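Local coordinates for uncharacterized protein (Bacteroides ovatus, PDB 4ID2), which is of unknown function but belongs to the DUF4738 family and adopts a beta-barrel-like fold, at residues 43-57 against 69-81. Numbering follows the deposited sequence. Where two conformers were deposited one is given.
Sequences KDYHSLVSRTPDDNL and VDNKIVLHLTRGN. With SO4 (sulfate ion), chain C.
H46 and T78 exchange two backbone hydrogen bonds at one end of an antiparallel strand pair in the beta-barrel-like fold. Strands 43-53 and 71-79 run at 166° to each other. The same pair of backbone hydrogen bonds recurs at L48 with H76, S50 with V74 and T52 with K72. D54 N extends the pairing to D70 O at 2.8 Å.

Apolar side chains pack on the face shared by V49, I73, L75 and L77; Y45, L75 and L77 also touch strand 121-128. L77 CD1 meets the edge of the Y45 ring, 3.8 Å from Y45 CD2. In the given conformer of V49, its CG2 lies 3.8 Å from L75 CD1. The CG of R51 lies against I73 CG1; its guanidinium continues to the backbone O atoms of E109 and Q30.

Two waters bridge polar side chains. One accepts from R51 NE and donates to N71 OD1, while N71 ND2 bonds L108 O. Another links D54 OD1, K72 NZ and a sulfate ion, probably from the crystallisation liquor.

R79 runs alongside Y45. R79 CB sits over one face of the Y45 ring, 4.2 Å from its centroid. The R79 chain bends at chi3 (54°), and the guanidinium and ring planes lie 77° apart. R79 NH1 bonds A144 O and also donates to Y45 OH at 3.1 Å.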
loop_
_atom_site.group_PDB
_atom_site.type_symbol
_atom_site.label_atom_id
_atom_site.label_comp_id
_atom_site.label_asym_id
_atom_site.label_seq_id
_atom_site.Cartn_x
_atom_site.Cartn_y
_atom_site.Cartn_z
ATOM N N LYS A 43 -12.364 30.214 8.522
ATOM C CA LYS A 43 -13.807 30.181 8.788
ATOM C C LYS A 43 -14.167 28.877 9.496
ATOM O O LYS A 43 -13.588 27.845 9.182
ATOM C CB LYS A 43 -14.602 30.328 7.479
ATOM C CG LYS A 43 -14.517 31.722 6.856
ATOM C CD LYS A 43 -15.378 32.755 7.590
ATOM C CE LYS A 43 -15.421 34.080 6.869
ATOM N NZ LYS A 43 -16.196 35.101 7.625
ATOM N N ASP A 44 -15.109 28.930 10.454
ATOM C CA ASP A 44 -15.555 27.768 11.234
ATOM C C ASP A 44 -16.549 26.897 10.460
ATOM O O ASP A 44 -17.552 27.417 9.960
ATOM C CB ASP A 44 -16.230 28.237 12.535
ATOM C CG ASP A 44 -15.324 28.988 13.491
ATOM O OD1 ASP A 44 -14.176 28.540 13.698
ATOM O OD2 ASP A 44 -15.782 29.996 14.073
ATOM N N TYR A 45 -16.292 25.576 10.392
ATOM C CA TYR A 45 -17.166 24.598 9.726
ATOM C C TYR A 45 -17.700 23.589 10.718
ATOM O O TYR A 45 -17.001 23.258 11.666
ATOM C CB TYR A 45 -16.407 23.823 8.634
ATOM C CG TYR A 45 -16.086 24.637 7.406
ATOM C CD1 TYR A 45 -15.112 25.624 7.439
ATOM C CD2 TYR A 45 -16.715 24.382 6.193
ATOM C CE1 TYR A 45 -14.824 26.393 6.318
ATOM C CE2 TYR A 45 -16.414 25.128 5.057
ATOM C CZ TYR A 45 -15.428 26.097 5.111
ATOM O OH TYR A 45 -15.138 26.862 4.006
ATOM N N HIS A 46 -18.904 23.063 10.469
ATOM C CA HIS A 46 -19.530 21.985 11.246
ATOM C C HIS A 46 -19.804 20.861 10.268
ATOM O O HIS A 46 -20.396 21.119 9.226
ATOM C CB HIS A 46 -20.830 22.449 11.931
ATOM C CG HIS A 46 -20.628 23.235 13.187
ATOM N ND1 HIS A 46 -19.730 24.286 13.247
ATOM C CD2 HIS A 46 -21.283 23.154 14.368
ATOM C CE1 HIS A 46 -19.827 24.776 14.475
ATOM N NE2 HIS A 46 -20.738 24.114 15.190
ATOM N N SER A 47 -19.337 19.640 10.551
ATOM C CA SER A 47 -19.514 18.508 9.647
ATOM C C SER A 47 -20.229 17.384 10.352
ATOM O O SER A 47 -19.679 16.829 11.297
ATOM C CB SER A 47 -18.157 18.032 9.142
ATOM O OG SER A 47 -18.278 16.895 8.305
ATOM N N LEU A 48 -21.441 17.041 9.912
ATOM C CA LEU A 48 -22.205 15.938 10.491
ATOM C C LEU A 48 -22.211 14.796 9.490
ATOM O O LEU A 48 -22.560 15.023 8.326
ATOM C CB LEU A 48 -23.638 16.390 10.829
ATOM C CG LEU A 48 -24.574 15.311 11.407
ATOM C CD1 LEU A 48 -24.134 14.876 12.802
ATOM C CD2 LEU A 48 -26.017 15.802 11.442
ATOM N N VAL A 49 -21.814 13.586 9.928
ATOM C CA VAL A 49 -21.807 12.400 9.076
ATOM C C VAL A 49 -22.664 11.333 9.744
ATOM O O VAL A 49 -22.507 11.090 10.933
ATOM C CB VAL A 49 -20.385 11.884 8.771
ATOM C CG1 VAL A 49 -20.451 10.701 7.817
ATOM C CG2 VAL A 49 -19.531 12.984 8.157
ATOM N N SER A 50 -23.596 10.723 8.988
ATOM C CA SER A 50 -24.503 9.704 9.515
ATOM C C SER A 50 -24.551 8.499 8.613
ATOM O O SER A 50 -25.002 8.623 7.477
ATOM C CB SER A 50 -25.917 10.265 9.655
ATOM O OG SER A 50 -25.949 11.393 10.511
ATOM N N ARG A 51 -24.121 7.326 9.118
ATOM C CA ARG A 51 -24.198 6.082 8.364
ATOM C C ARG A 51 -25.410 5.307 8.826
ATOM O O ARG A 51 -25.622 5.166 10.028
ATOM C CB ARG A 51 -22.944 5.241 8.552
ATOM C CG ARG A 51 -22.854 4.045 7.606
ATOM C CD ARG A 51 -21.689 3.172 7.990
ATOM N NE ARG A 51 -22.003 2.391 9.185
ATOM C CZ ARG A 51 -21.112 1.804 9.980
ATOM N NH1 ARG A 51 -21.511 1.138 11.052
ATOM N NH2 ARG A 51 -19.811 1.878 9.709
ATOM N N THR A 52 -26.223 4.836 7.886
ATOM C CA THR A 52 -27.381 4.014 8.199
ATOM C C THR A 52 -27.492 2.924 7.156
ATOM O O THR A 52 -27.056 3.129 6.015
ATOM C CB THR A 52 -28.682 4.842 8.263
ATOM O OG1 THR A 52 -28.903 5.461 6.993
ATOM C CG2 THR A 52 -28.671 5.887 9.379
ATOM N N PRO A 53 -28.075 1.761 7.501
ATOM C CA PRO A 53 -28.288 0.737 6.473
ATOM C C PRO A 53 -29.291 1.238 5.439
ATOM O O PRO A 53 -30.259 1.914 5.803
ATOM C CB PRO A 53 -28.830 -0.472 7.256
ATOM C CG PRO A 53 -28.735 -0.119 8.689
ATOM C CD PRO A 53 -28.662 1.358 8.793
ATOM N N ASP A 54 -29.045 0.938 4.160
ATOM C CA ASP A 54 -29.950 1.317 3.087
ATOM C C ASP A 54 -30.527 0.034 2.497
ATOM O O ASP A 54 -29.843 -0.707 1.785
ATOM C CB ASP A 54 -29.248 2.185 2.030
ATOM C CG ASP A 54 -30.207 2.920 1.100
ATOM O OD1 ASP A 54 -31.405 2.581 1.093
ATOM O OD2 ASP A 54 -29.747 3.804 0.351
ATOM N N ASP A 55 -31.799 -0.231 2.823
ATOM C CA ASP A 55 -32.516 -1.421 2.357
ATOM C C ASP A 55 -32.842 -1.354 0.854
ATOM O O ASP A 55 -33.117 -2.391 0.254
ATOM C CB ASP A 55 -33.812 -1.608 3.162
ATOM C CG ASP A 55 -33.586 -1.818 4.654
ATOM O OD1 ASP A 55 -33.170 -0.851 5.334
ATOM O OD2 ASP A 55 -33.870 -2.934 5.148
ATOM N N ASN A 56 -32.801 -0.151 0.248
ATOM C CA ASN A 56 -33.092 0.040 -1.175
ATOM C C ASN A 56 -31.888 -0.292 -2.063
ATOM O O ASN A 56 -32.072 -0.501 -3.259
ATOM C CB ASN A 56 -33.551 1.480 -1.434
ATOM C CG ASN A 56 -34.775 1.864 -0.635
ATOM O OD1 ASN A 56 -35.533 1.010 -0.156
ATOM N ND2 ASN A 56 -34.974 3.157 -0.438
ATOM N N LEU A 57 -30.674 -0.360 -1.499
ATOM C CA LEU A 57 -29.475 -0.698 -2.275
ATOM C C LEU A 57 -29.365 -2.207 -2.510
ATOM O O LEU A 57 -29.883 -2.984 -1.699
ATOM C CB LEU A 57 -28.210 -0.222 -1.537
ATOM C CG LEU A 57 -27.997 1.277 -1.469
ATOM C CD1 LEU A 57 -26.748 1.607 -0.654
ATOM C CD2 LEU A 57 -27.897 1.884 -2.860
ATOM N N VAL A 69 -26.710 -6.130 4.043
ATOM C CA VAL A 69 -27.357 -4.939 3.480
ATOM C C VAL A 69 -26.294 -3.824 3.449
ATOM O O VAL A 69 -25.510 -3.682 4.399
ATOM C CB VAL A 69 -28.654 -4.522 4.227
ATOM C CG1 VAL A 69 -28.358 -3.838 5.543
ATOM C CG2 VAL A 69 -29.513 -3.608 3.368
ATOM N N ASP A 70 -26.238 -3.073 2.343
ATOM C CA ASP A 70 -25.258 -2.003 2.167
ATOM C C ASP A 70 -25.721 -0.730 2.899
ATOM O O ASP A 70 -26.879 -0.645 3.322
ATOM C CB ASP A 70 -25.045 -1.736 0.672
ATOM C CG ASP A 70 -23.743 -1.049 0.306
ATOM O OD1 ASP A 70 -23.001 -0.634 1.231
ATOM O OD2 ASP A 70 -23.477 -0.901 -0.895
ATOM N N ASN A 71 -24.814 0.251 3.058
ATOM C CA ASN A 71 -25.116 1.490 3.768
ATOM C C ASN A 71 -25.107 2.720 2.883
ATOM O O ASN A 71 -24.482 2.735 1.823
ATOM C CB ASN A 71 -24.076 1.718 4.881
ATOM C CG ASN A 71 -23.946 0.562 5.838
ATOM O OD1 ASN A 71 -24.824 0.321 6.669
ATOM N ND2 ASN A 71 -22.855 -0.187 5.750
ATOM N N LYS A 72 -25.765 3.775 3.378
ATOM C CA LYS A 72 -25.730 5.117 2.811
ATOM C C LYS A 72 -25.081 5.999 3.868
ATOM O O LYS A 72 -25.217 5.701 5.057
ATOM C CB LYS A 72 -27.121 5.639 2.402
ATOM C CG LYS A 72 -28.099 5.899 3.545
ATOM C CD LYS A 72 -29.455 6.371 3.010
ATOM C CE LYS A 72 -30.436 6.628 4.124
ATOM N NZ LYS A 72 -31.720 7.172 3.614
ATOM N N ILE A 73 -24.368 7.058 3.460
ATOM C CA ILE A 73 -23.749 7.976 4.405
ATOM C C ILE A 73 -24.168 9.388 4.049
ATOM O O ILE A 73 -23.815 9.859 2.976
ATOM C CB ILE A 73 -22.202 7.820 4.468
ATOM C CG1 ILE A 73 -21.838 6.461 5.110
ATOM C CG2 ILE A 73 -21.600 8.957 5.292
ATOM C CD1 ILE A 73 -20.399 6.135 5.212
ATOM N N VAL A 74 -24.894 10.074 4.942
ATOM C CA VAL A 74 -25.284 11.461 4.713
ATOM C C VAL A 74 -24.182 12.343 5.293
ATOM O O VAL A 74 -23.914 12.251 6.485
ATOM C CB VAL A 74 -26.666 11.797 5.318
ATOM C CG1 VAL A 74 -27.004 13.280 5.123
ATOM C CG2 VAL A 74 -27.759 10.916 4.710
ATOM N N LEU A 75 -23.548 13.180 4.459
ATOM C CA LEU A 75 -22.522 14.125 4.885
ATOM C C LEU A 75 -23.127 15.520 4.780
ATOM O O LEU A 75 -23.443 15.952 3.681
ATOM C CB LEU A 75 -21.243 13.971 4.027
ATOM C CG LEU A 75 -20.198 15.116 4.032
ATOM C CD1 LEU A 75 -19.798 15.544 5.421
ATOM C CD2 LEU A 75 -18.925 14.691 3.309
ATOM N N HIS A 76 -23.365 16.187 5.928
ATOM C CA HIS A 76 -23.910 17.547 5.976
ATOM C C HIS A 76 -22.825 18.506 6.481
ATOM O O HIS A 76 -22.520 18.533 7.674
ATOM C CB HIS A 76 -25.169 17.630 6.856
ATOM C CG HIS A 76 -25.974 18.883 6.648
ATOM N ND1 HIS A 76 -27.189 19.063 7.274
ATOM C CD2 HIS A 76 -25.728 19.965 5.869
ATOM C CE1 HIS A 76 -27.640 20.242 6.872
ATOM N NE2 HIS A 76 -26.799 20.818 6.018
ATOM N N LEU A 77 -22.228 19.268 5.559
ATOM C CA LEU A 77 -21.177 20.239 5.863
ATOM C C LEU A 77 -21.761 21.645 5.865
ATOM O O LEU A 77 -22.363 22.039 4.872
ATOM C CB LEU A 77 -20.058 20.129 4.809
ATOM C CG LEU A 77 -18.859 21.063 4.982
ATOM C CD1 LEU A 77 -18.174 20.829 6.318
ATOM C CD2 LEU A 77 -17.880 20.899 3.832
ATOM N N THR A 78 -21.569 22.410 6.957
ATOM C CA THR A 78 -22.092 23.776 7.052
ATOM C C THR A 78 -21.005 24.748 7.485
ATOM O O THR A 78 -20.035 24.345 8.109
ATOM C CB THR A 78 -23.282 23.848 8.020
ATOM O OG1 THR A 78 -22.842 23.522 9.330
ATOM C CG2 THR A 78 -24.409 22.916 7.634
ATOM N N ARG A 79 -21.172 26.028 7.129
ATOM C CA ARG A 79 -20.278 27.121 7.508
ATOM C C ARG A 79 -21.192 28.241 7.973
ATOM O O ARG A 79 -21.729 28.977 7.143
ATOM C CB ARG A 79 -19.374 27.528 6.329
ATOM C CG ARG A 79 -18.407 28.665 6.658
ATOM C CD ARG A 79 -17.617 29.173 5.463
ATOM N NE ARG A 79 -18.482 29.572 4.344
ATOM C CZ ARG A 79 -18.604 28.948 3.169
ATOM N NH1 ARG A 79 -17.891 27.857 2.903
ATOM N NH2 ARG A 79 -19.432 29.417 2.248
ATOM N N GLY A 80 -21.455 28.287 9.277
ATOM C CA GLY A 80 -22.398 29.235 9.851
ATOM C C GLY A 80 -23.810 28.831 9.464
ATOM O O GLY A 80 -24.159 27.652 9.551
ATOM N N ASN A 81 -24.609 29.778 8.969
ATOM C CA ASN A 81 -25.972 29.488 8.515
ATOM C C ASN A 81 -25.997 28.785 7.142
ATOM O O ASN A 81 -27.027 28.210 6.788
ATOM C CB ASN A 81 -26.793 30.774 8.420
ATOM C CG ASN A 81 -27.005 31.479 9.739
ATOM O OD1 ASN A 81 -27.156 30.849 10.794
ATOM N ND2 ASN A 81 -27.066 32.805 9.712
HETATM S S SO4 C . -32.913 5.659 -0.911
HETATM O O1 SO4 C . -34.037 5.454 -1.814
HETATM O O2 SO4 C . -31.717 5.077 -1.501
HETATM O O3 SO4 C . -32.731 7.093 -0.713
HETATM O O4 SO4 C . -33.187 5.020 0.375
HETATM O O HOH W 1 -20.007 26.925 11.310
HETATM O O HOH W 2 -27.428 7.759 6.653
HETATM O O HOH W 3 -25.456 13.694 8.235
HETATM O O HOH W 4 -24.858 1.497 9.105
HETATM O O HOH W 5 -32.762 4.372 3.188
#